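Local coordinates for protein beta-mannosidase (Trichoderma harzianum, PDB 4CVU) that probably hydrolyses terminal beta-D-mannose units from the non-reducing ends of beta-mannosides, as a fungal member of glycoside hydrolase family 2, at residues 52-57 with 212-217; 84-89 with 153-158; 111-116 with 206-211. All blocks are in the same frame, centred on the assembly; numbering follows the deposited sequence.

Contact 1: residues 52-57 with 212-217; sequences KFPSQA and WQPGRI
In the beta-sandwich of the galactose-binding-like domain, the loop leaving strand 48-51 lays F53 and P54 against W212-G215, the lead-in to strand 215-221. The two paths run 160° apart, nearly antiparallel, and the CA atoms of P54 and W212 come within 5.2 Å, yet the close pairs are van der Waals contacts, not hydrogen bonds. F53 holds CG anti to its backbone N (chi1 -164°), which carries the ring to the Q213-G215 backbone. There its CE1 lies 3.6 Å from Q213 O and equally near G215 N, while P214 C sits at the ring edge. A beta carbon on G215 would fall 3.1 Å from F53 CZ, so the missing side chain makes room for the ring. The peptide bond before P54 is cis, and the proline ring meets its counterpart, P54 CG to P214 CG, at 4.3 Å. Further along, the Q56 amide lies beside the W212 indole with planes 24° apart, Q56 NE2 being 4.1 Å from W212 CB; the indole NE1 is bound to Q131 O. One face of that indole carries Q213 CG, 3.4 Å above the plane over its centre. Strand 48-51 belongs to the six-stranded sheet and strand 215-221 to the four-stranded one, so the contact joins the two sheets of the jelly-roll beta-sandwich through their loops.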
loop_
_atom_site.group_PDB
_atom_site.type_symbol
_atom_site.label_atom_id
_atom_site.label_comp_id
_atom_site.label_asym_id
_atom_site.label_seq_id
_atom_site.Cartn_x
_atom_site.Cartn_y
_atom_site.Cartn_z
ATOM N N LYS A 52 8.879 23.118 9.128
ATOM C CA LYS A 52 10.046 23.414 8.294
ATOM C C LYS A 52 9.745 24.649 7.454
ATOM O O LYS A 52 8.578 24.939 7.139
ATOM C CB LYS A 52 10.387 22.219 7.375
ATOM C CG LYS A 52 11.178 21.077 8.038
ATOM C CD LYS A 52 12.637 21.486 8.297
ATOM N N PHE A 53 10.808 25.362 7.083
ATOM C CA PHE A 53 10.690 26.572 6.252
ATOM C C PHE A 53 11.808 26.470 5.230
ATOM O O PHE A 53 12.994 26.398 5.601
ATOM C CB PHE A 53 10.847 27.817 7.136
ATOM C CG PHE A 53 10.380 29.104 6.510
ATOM C CD1 PHE A 53 10.920 29.565 5.308
ATOM C CD2 PHE A 53 9.460 29.924 7.177
ATOM C CE1 PHE A 53 10.507 30.777 4.756
ATOM C CE2 PHE A 53 9.039 31.121 6.635
ATOM C CZ PHE A 53 9.568 31.553 5.417
ATOM N N PRO A 54 11.468 26.433 3.947
ATOM C CA PRO A 54 10.134 26.418 3.322
ATOM C C PRO A 54 9.395 25.057 3.446
ATOM O O PRO A 54 10.020 24.015 3.434
ATOM C CB PRO A 54 10.433 26.691 1.847
ATOM C CG PRO A 54 11.880 27.056 1.741
ATOM C CD PRO A 54 12.558 26.497 2.952
ATOM N N SER A 55 8.075 25.105 3.572
ATOM C CA SER A 55 7.223 23.928 3.536
ATOM C C SER A 55 5.748 24.283 3.336
ATOM O O SER A 55 5.398 25.428 3.193
ATOM C CB SER A 55 7.348 23.157 4.843
ATOM O OG SER A 55 6.844 21.844 4.700
ATOM N N GLN A 56 4.900 23.259 3.360
ATOM C CA GLN A 56 3.472 23.419 3.496
ATOM C C GLN A 56 2.963 22.408 4.515
ATOM O O GLN A 56 3.579 21.388 4.733
ATOM C CB GLN A 56 2.785 23.198 2.154
ATOM C CG GLN A 56 3.049 24.281 1.122
ATOM C CD GLN A 56 2.881 23.786 -0.322
ATOM O OE1 GLN A 56 3.159 22.629 -0.610
ATOM N NE2 GLN A 56 2.408 24.663 -1.229
ATOM N N ALA A 57 1.823 22.686 5.126
ATOM C CA ALA A 57 1.336 21.919 6.259
ATOM C C ALA A 57 1.150 20.414 5.999
ATOM O O ALA A 57 1.512 19.605 6.855
ATOM C CB ALA A 57 0.040 22.543 6.798
ATOM N N TRP A 212 5.988 28.659 1.222
ATOM C CA TRP A 212 6.316 27.784 0.126
ATOM C C TRP A 212 7.590 28.113 -0.617
ATOM O O TRP A 212 8.040 27.350 -1.433
ATOM C CB TRP A 212 5.137 27.716 -0.834
ATOM C CG TRP A 212 5.084 28.749 -1.820
ATOM C CD1 TRP A 212 4.657 30.024 -1.654
ATOM C CD2 TRP A 212 5.424 28.619 -3.194
ATOM N NE1 TRP A 212 4.719 30.698 -2.844
ATOM C CE2 TRP A 212 5.173 29.843 -3.806
ATOM C CE3 TRP A 212 5.907 27.573 -3.971
ATOM C CZ2 TRP A 212 5.427 30.064 -5.137
ATOM C CZ3 TRP A 212 6.114 27.788 -5.305
ATOM C CH2 TRP A 212 5.909 29.029 -5.866
ATOM N N GLN A 213 8.154 29.270 -0.343
ATOM C CA GLN A 213 9.420 29.671 -0.922
ATOM C C GLN A 213 10.303 30.279 0.172
ATOM O O GLN A 213 9.862 30.516 1.266
ATOM C CB GLN A 213 9.225 30.651 -2.056
ATOM C CG GLN A 213 8.656 30.054 -3.319
ATOM C CD GLN A 213 9.655 29.244 -4.118
ATOM O OE1 GLN A 213 10.560 29.774 -4.730
ATOM N NE2 GLN A 213 9.464 27.945 -4.144
ATOM N N PRO A 214 11.606 30.479 -0.172
ATOM C CA PRO A 214 12.478 30.992 0.897
ATOM C C PRO A 214 12.167 32.364 1.436
ATOM O O PRO A 214 11.448 33.142 0.852
ATOM C CB PRO A 214 13.848 31.072 0.229
ATOM C CG PRO A 214 13.833 30.005 -0.768
ATOM C CD PRO A 214 12.475 30.154 -1.365
ATOM N N GLY A 215 12.700 32.629 2.604
ATOM C CA GLY A 215 12.447 33.876 3.290
ATOM C C GLY A 215 13.541 34.177 4.282
ATOM O O GLY A 215 14.287 33.294 4.683
ATOM N N ARG A 216 13.645 35.431 4.681
ATOM C CA ARG A 216 14.678 35.805 5.630
ATOM C C ARG A 216 14.411 37.123 6.317
ATOM O O ARG A 216 13.512 37.835 5.951
ATOM C CB ARG A 216 16.057 35.758 4.982
ATOM C CG ARG A 216 16.503 36.957 4.202
ATOM C CD ARG A 216 15.877 37.156 2.842
ATOM N NE ARG A 216 15.971 36.022 1.944
ATOM C CZ ARG A 216 15.247 35.916 0.848
ATOM N NH1 ARG A 216 14.416 36.861 0.517
ATOM N NH2 ARG A 216 15.296 34.837 0.114
ATOM N N ILE A 217 15.197 37.399 7.348
ATOM C CA ILE A 217 15.174 38.691 8.018
ATOM C C ILE A 217 16.413 39.477 7.641
ATOM O O ILE A 217 17.509 38.938 7.655
ATOM C CB ILE A 217 15.135 38.578 9.538
ATOM C CG1 ILE A 217 13.982 37.692 9.980
ATOM C CG2 ILE A 217 14.904 39.936 10.142
ATOM C CD1 ILE A 217 14.009 37.315 11.447
#

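Contact 2: residues 84-89 with 153-158; sequences AQNWTY and SINFGS. With NAG (2-acetamido-2-deoxy-beta-D-glucopyranose), chain C.
A single nitrogen, N86 ND2, both carries the glycan and holds the neighbouring strand: it is bonded covalently to NAG C1 at 1.4 Å and gives its N-H to N155 OD1 at 3.0 Å. The acceptor lies in the amide plane of N86, but the donor stands 37° out of the N155 carbonyl plane. N155 works from both ends of its amide. A chi1 of -178° swings the side chain away from its own backbone nitrogen and along the sugar, and N155 ND2 donates an almost straight bond (168°) to NAG O7 at 2.8 Å. Its backbone takes part too, N155 O accepting from NAG O6 at 2.9 Å. T88, two residues after N86 and so the threonine of the N-W-T glycosylation sequon, places OG1 3.0 Å from N155 OD1. T88 and N155 form a non-hydrogen-bonded antiparallel pair, flanked by hydrogen-bonded pairs W87/F156 and Y89/I154, whose side chains lie on the other face of the sheet. On that face Y89 CD1 meets F156 CE2 at 3.6 Å, their ring planes nearly perpendicular, and Y89 OH is bound to D60. Past the strand end, G157 CA passes 3.2 Å from NAG O5, where a beta carbon would be crowded by the sugar. N86 OD1 receives a weak bond from S158 N (3.3 Å), backed by water 2, which donates to N86 OD1 and accepts from S158 N. With T117 OG1 as a further partner of NAG, the chemistry implies that the first sugar is probably restrained by its bonds at O6 and O7, which would limit rotation about the linkage.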
loop_
_atom_site.group_PDB
_atom_site.type_symbol
_atom_site.label_atom_id
_atom_site.label_comp_id
_atom_site.label_asym_id
_atom_site.label_seq_id
_atom_site.Cartn_x
_atom_site.Cartn_y
_atom_site.Cartn_z
ATOM N N ALA A 84 -9.561 22.584 4.972
ATOM C CA ALA A 84 -10.686 23.255 5.579
ATOM C C ALA A 84 -10.371 24.133 6.812
ATOM O O ALA A 84 -11.257 24.810 7.308
ATOM C CB ALA A 84 -11.793 22.267 5.871
ATOM N N GLN A 85 -9.146 24.097 7.329
ATOM C CA GLN A 85 -8.768 24.891 8.505
ATOM C C GLN A 85 -7.463 25.692 8.391
ATOM O O GLN A 85 -6.693 25.497 7.487
ATOM C CB GLN A 85 -8.714 24.020 9.735
ATOM C CG GLN A 85 -7.535 23.098 9.764
ATOM C CD GLN A 85 -7.558 22.191 10.968
ATOM O OE1 GLN A 85 -7.243 22.617 12.034
ATOM N NE2 GLN A 85 -7.926 20.941 10.782
ATOM N N ASN A 86 -7.244 26.617 9.317
ATOM C CA ASN A 86 -5.991 27.378 9.427
ATOM C C ASN A 86 -4.797 26.600 9.958
ATOM O O ASN A 86 -4.938 25.760 10.792
ATOM C CB ASN A 86 -6.133 28.610 10.325
ATOM C CG ASN A 86 -6.954 29.734 9.705
ATOM O OD1 ASN A 86 -7.918 29.499 9.038
ATOM N ND2 ASN A 86 -6.553 30.959 9.952
ATOM N N TRP A 87 -3.620 26.916 9.472
ATOM C CA TRP A 87 -2.373 26.368 9.995
ATOM C C TRP A 87 -1.425 27.502 10.293
ATOM O O TRP A 87 -1.212 28.359 9.474
ATOM C CB TRP A 87 -1.732 25.377 8.980
ATOM C CG TRP A 87 -2.610 24.209 8.822
ATOM C CD1 TRP A 87 -3.656 24.097 7.944
ATOM C CD2 TRP A 87 -2.629 23.039 9.637
ATOM N NE1 TRP A 87 -4.301 22.908 8.142
ATOM C CE2 TRP A 87 -3.693 22.237 9.180
ATOM C CE3 TRP A 87 -1.838 22.584 10.700
ATOM C CZ2 TRP A 87 -3.994 20.984 9.742
ATOM C CZ3 TRP A 87 -2.110 21.342 11.249
ATOM C CH2 TRP A 87 -3.186 20.548 10.766
ATOM N N THR A 88 -0.814 27.480 11.460
ATOM C CA THR A 88 0.065 28.551 11.844
ATOM C C THR A 88 1.476 28.033 12.017
ATOM O O THR A 88 1.705 27.047 12.766
ATOM C CB THR A 88 -0.448 29.259 13.131
ATOM O OG1 THR A 88 -1.702 29.897 12.852
ATOM C CG2 THR A 88 0.549 30.277 13.642
ATOM N N TYR A 89 2.404 28.699 11.327
ATOM C CA TYR A 89 3.857 28.458 11.450
ATOM C C TYR A 89 4.437 29.440 12.475
ATOM O O TYR A 89 4.381 30.654 12.275
ATOM C CB TYR A 89 4.535 28.641 10.083
ATOM C CG TYR A 89 4.415 27.408 9.185
ATOM C CD1 TYR A 89 3.199 27.048 8.617
ATOM C CD2 TYR A 89 5.526 26.617 8.916
ATOM C CE1 TYR A 89 3.092 25.916 7.827
ATOM C CE2 TYR A 89 5.439 25.512 8.110
ATOM C CZ TYR A 89 4.223 25.144 7.567
ATOM O OH TYR A 89 4.154 23.987 6.780
ATOM N N SER A 153 5.324 34.630 13.717
ATOM C CA SER A 153 4.298 33.660 13.436
ATOM C C SER A 153 3.555 34.054 12.180
ATOM O O SER A 153 3.373 35.251 11.915
ATOM C CB SER A 153 3.327 33.496 14.603
ATOM O OG SER A 153 2.389 34.543 14.633
ATOM N N ILE A 154 3.142 33.035 11.422
ATOM C CA ILE A 154 2.435 33.215 10.166
ATOM C C ILE A 154 1.195 32.325 10.147
ATOM O O ILE A 154 1.274 31.090 9.972
ATOM C CB ILE A 154 3.340 32.899 8.952
ATOM C CG1 ILE A 154 4.736 33.491 9.148
ATOM C CG2 ILE A 154 2.717 33.444 7.673
ATOM C CD1 ILE A 154 5.723 33.088 8.085
ATOM N N ASN A 155 0.043 32.933 10.341
ATOM C CA ASN A 155 -1.208 32.188 10.430
ATOM C C ASN A 155 -1.838 32.103 9.047
ATOM O O ASN A 155 -2.307 33.103 8.541
ATOM C CB ASN A 155 -2.129 32.870 11.447
ATOM C CG ASN A 155 -3.444 32.142 11.640
ATOM O OD1 ASN A 155 -3.724 31.153 10.990
ATOM N ND2 ASN A 155 -4.262 32.649 12.556
ATOM N N PHE A 156 -1.808 30.907 8.443
ATOM C CA PHE A 156 -2.305 30.668 7.080
ATOM C C PHE A 156 -3.775 30.258 7.070
ATOM O O PHE A 156 -4.173 29.345 7.789
ATOM C CB PHE A 156 -1.481 29.589 6.364
ATOM C CG PHE A 156 -0.055 29.969 6.085
ATOM C CD1 PHE A 156 0.294 30.638 4.916
ATOM C CD2 PHE A 156 0.959 29.652 6.985
ATOM C CE1 PHE A 156 1.614 30.992 4.662
ATOM C CE2 PHE A 156 2.270 30.002 6.732
ATOM C CZ PHE A 156 2.604 30.668 5.574
ATOM N N GLY A 157 -4.593 30.944 6.266
ATOM C CA GLY A 157 -6.026 30.651 6.205
ATOM C C GLY A 157 -6.382 29.357 5.508
ATOM O O GLY A 157 -5.576 28.771 4.781
ATOM N N SER A 158 -7.599 28.892 5.760
ATOM C CA SER A 158 -8.261 27.913 4.926
ATOM C C SER A 158 -8.703 28.671 3.671
ATOM O O SER A 158 -9.469 29.610 3.777
ATOM C CB SER A 158 -9.469 27.340 5.637
ATOM O OG SER A 158 -10.211 26.500 4.787
HETATM C C1 NAG C . -7.187 32.124 9.487
HETATM C C2 NAG C . -7.462 33.025 10.718
HETATM C C3 NAG C . -8.005 34.376 10.277
HETATM C C4 NAG C . -7.158 35.006 9.173
HETATM C C5 NAG C . -6.835 33.989 8.049
HETATM C C6 NAG C . -5.826 34.548 7.021
HETATM C C7 NAG C . -7.998 31.822 12.755
HETATM C C8 NAG C . -9.020 31.187 13.650
HETATM N N2 NAG C . -8.413 32.397 11.630
HETATM O O3 NAG C . -8.048 35.226 11.414
HETATM O O4 NAG C . -7.892 36.093 8.627
HETATM O O5 NAG C . -6.317 32.785 8.588
HETATM O O6 NAG C . -4.518 34.648 7.560
HETATM O O7 NAG C . -6.829 31.789 13.072
HETATM O O HOH W 1 -5.407 25.757 5.068
HETATM O O HOH W 2 -9.741 30.456 6.988
#

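Contact 3: residues 111-116 with 206-211; sequences GLDTYA and FSPVGP. With NAG (2-acetamido-2-deoxy-beta-D-glucopyranose), chain C.
The carbonyl oxygen of D113 is gripped twice from the opposing loop: G210 N donates to D113 O at 2.8 Å with a bond angle of 157°, and V209 CA makes a CA-H...O contact with the same D113 O at 3.1 Å. The return bond, D113 N to G210 O at 2.9 Å, completes one hydrogen-bonded antiparallel bridge between two loops of the galactose-binding-like domain, one after strand 103-109 and the other before strand 215-221. The G210 bond lies in the D113 carbonyl plane, and V209 CB packs closely on the same D113 O at 3.2 Å. Glycine at this position follows from the backbone: phi is 150°, and a beta carbon would clash with P211 CD and jam against the carbonyl oxygen of V209. The peptide bond between D113 and T114 is cis, so the chain turns sharply just beyond the bridge. Chi1 of -176° turns the D113 carboxylate away from its own amide nitrogen and toward P208. There D113 OD2 and P208 O, both acceptors, approach to 3.3 Å; K193 NZ probably makes this tolerable, since it forms a salt bridge with D113 OD1 and a hydrogen bond with P208 O. T114 OG1 donates to the anti lone pair of D113 OD1 at 2.7 Å, and OD2 receives a weak bond from Q56 NE2. With an alanine in place of D113, the K193 ammonium would probably be left without its carboxylate mate and the T114 hydroxyl set free to turn. An apolar contact flanks the bridge at its other end, where L112 and P211 cross at about a right angle, with L112 CD2 4.2 Å from P211 CB.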
loop_
_atom_site.group_PDB
_atom_site.type_symbol
_atom_site.label_atom_id
_atom_site.label_comp_id
_atom_site.label_asym_id
_atom_site.label_seq_id
_atom_site.Cartn_x
_atom_site.Cartn_y
_atom_site.Cartn_z
ATOM N N GLY A 111 7.892 33.803 -0.953
ATOM C CA GLY A 111 6.584 33.225 -1.266
ATOM C C GLY A 111 5.837 32.685 -0.062
ATOM O O GLY A 111 6.386 31.895 0.720
ATOM N N LEU A 112 4.589 33.130 0.098
ATOM C CA LEU A 112 3.721 32.643 1.142
ATOM C C LEU A 112 2.416 32.210 0.483
ATOM O O LEU A 112 1.864 32.926 -0.329
ATOM C CB LEU A 112 3.451 33.715 2.194
ATOM C CG LEU A 112 4.674 34.286 2.914
ATOM C CD1 LEU A 112 4.253 35.550 3.616
ATOM C CD2 LEU A 112 5.294 33.279 3.894
ATOM N N ASP A 113 1.940 31.021 0.842
ATOM C CA ASP A 113 0.856 30.359 0.132
ATOM C C ASP A 113 -0.278 30.131 1.093
ATOM O O ASP A 113 -0.121 29.314 2.014
ATOM C CB ASP A 113 1.374 29.006 -0.400
ATOM C CG ASP A 113 0.360 28.262 -1.238
ATOM O OD1 ASP A 113 -0.694 28.804 -1.643
ATOM O OD2 ASP A 113 0.655 27.087 -1.548
ATOM N N THR A 114 -1.392 30.873 0.990
ATOM C CA THR A 114 -1.539 32.146 0.268
ATOM C C THR A 114 -1.999 33.295 1.241
ATOM O O THR A 114 -1.205 34.151 1.606
ATOM C CB THR A 114 -2.528 31.993 -0.924
ATOM O OG1 THR A 114 -1.914 31.212 -1.943
ATOM C CG2 THR A 114 -2.907 33.335 -1.527
ATOM N N TYR A 115 -3.280 33.289 1.647
ATOM C CA TYR A 115 -3.805 34.243 2.628
ATOM C C TYR A 115 -3.146 33.942 3.972
ATOM O O TYR A 115 -3.243 32.820 4.479
ATOM C CB TYR A 115 -5.311 34.143 2.802
ATOM C CG TYR A 115 -6.173 34.400 1.574
ATOM C CD1 TYR A 115 -6.403 35.684 1.105
ATOM C CD2 TYR A 115 -6.801 33.354 0.926
ATOM C CE1 TYR A 115 -7.217 35.907 -0.020
ATOM C CE2 TYR A 115 -7.637 33.563 -0.158
ATOM C CZ TYR A 115 -7.830 34.827 -0.653
ATOM O OH TYR A 115 -8.658 35.000 -1.772
ATOM N N ALA A 116 -2.469 34.937 4.538
ATOM C CA ALA A 116 -1.723 34.765 5.782
ATOM C C ALA A 116 -1.826 36.032 6.661
ATOM O O ALA A 116 -2.159 37.121 6.202
ATOM C CB ALA A 116 -0.276 34.451 5.476
ATOM N N PHE A 206 -5.465 19.386 -3.003
ATOM C CA PHE A 206 -5.015 19.431 -1.603
ATOM C C PHE A 206 -5.047 20.809 -0.949
ATOM O O PHE A 206 -4.941 20.904 0.282
ATOM C CB PHE A 206 -3.627 18.786 -1.471
ATOM C CG PHE A 206 -3.646 17.291 -1.661
ATOM C CD1 PHE A 206 -4.458 16.496 -0.858
ATOM C CD2 PHE A 206 -2.896 16.685 -2.660
ATOM C CE1 PHE A 206 -4.515 15.138 -1.048
ATOM C CE2 PHE A 206 -2.954 15.312 -2.844
ATOM C CZ PHE A 206 -3.760 14.553 -2.020
ATOM N N SER A 207 -5.154 21.864 -1.773
ATOM C CA SER A 207 -5.110 23.252 -1.321
ATOM C C SER A 207 -4.118 23.466 -0.164
ATOM O O SER A 207 -4.514 23.951 0.911
ATOM C CB SER A 207 -6.490 23.713 -0.872
ATOM O OG SER A 207 -6.409 25.032 -0.382
ATOM N N PRO A 208 -2.830 23.203 -0.418
ATOM C CA PRO A 208 -1.802 23.338 0.623
ATOM C C PRO A 208 -1.500 24.795 0.940
ATOM O O PRO A 208 -1.816 25.712 0.133
ATOM C CB PRO A 208 -0.610 22.634 -0.003
ATOM C CG PRO A 208 -0.780 22.887 -1.475
ATOM C CD PRO A 208 -2.259 22.678 -1.658
ATOM N N VAL A 209 -0.957 25.012 2.134
ATOM C CA VAL A 209 -0.619 26.358 2.610
ATOM C C VAL A 209 0.670 26.281 3.385
ATOM O O VAL A 209 0.980 25.235 3.971
ATOM C CB VAL A 209 -1.689 27.017 3.500
ATOM C CG1 VAL A 209 -2.989 27.209 2.718
ATOM C CG2 VAL A 209 -1.958 26.207 4.759
ATOM N N GLY A 210 1.405 27.386 3.366
ATOM C CA GLY A 210 2.656 27.480 4.114
ATOM C C GLY A 210 3.665 28.404 3.453
ATOM O O GLY A 210 3.393 28.968 2.370
ATOM N N PRO A 211 4.835 28.551 4.089
ATOM C CA PRO A 211 5.909 29.328 3.540
ATOM C C PRO A 211 6.534 28.515 2.416
ATOM O O PRO A 211 7.480 27.756 2.625
ATOM C CB PRO A 211 6.853 29.510 4.741
ATOM C CG PRO A 211 6.679 28.285 5.537
ATOM C CD PRO A 211 5.236 27.890 5.350
HETATM C C1 NAG C . -7.187 32.124 9.487
HETATM C C2 NAG C . -7.462 33.025 10.718
HETATM C C3 NAG C . -8.005 34.376 10.277
HETATM C C4 NAG C . -7.158 35.006 9.173
HETATM C C5 NAG C . -6.835 33.989 8.049
HETATM C C6 NAG C . -5.826 34.548 7.021
HETATM C C7 NAG C . -7.998 31.822 12.755
HETATM C C8 NAG C . -9.020 31.187 13.650
HETATM N N2 NAG C . -8.413 32.397 11.630
HETATM O O3 NAG C . -8.048 35.226 11.414
HETATM O O4 NAG C . -7.892 36.093 8.627
HETATM O O5 NAG C . -6.317 32.785 8.588
HETATM O O6 NAG C . -4.518 34.648 7.560
HETATM O O7 NAG C . -6.829 31.789 13.072
#

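In the fold
All three contacts lie in one domain, but at different depths. Contact 3 is wholly buried, contact 1 is mostly buried with P214 exposed, and contact 2 has one face toward the interior and the other under the glycan. Their chemistry follows: regular strand pairing and sugar bonds in contact 2, one bridge and a buried charge in contact 3, van der Waals packing of loops in contact 1. They interlock. S55 N to P211 O and A57 N to V209 O, both probable hydrogen bonds, tie contact 1 to contact 3, while G157 N to Y115 O ties contact 2 to contact 3. F156 of contact 2 packs on G210, and Y89 OH meets the backbone at Q56 and A57.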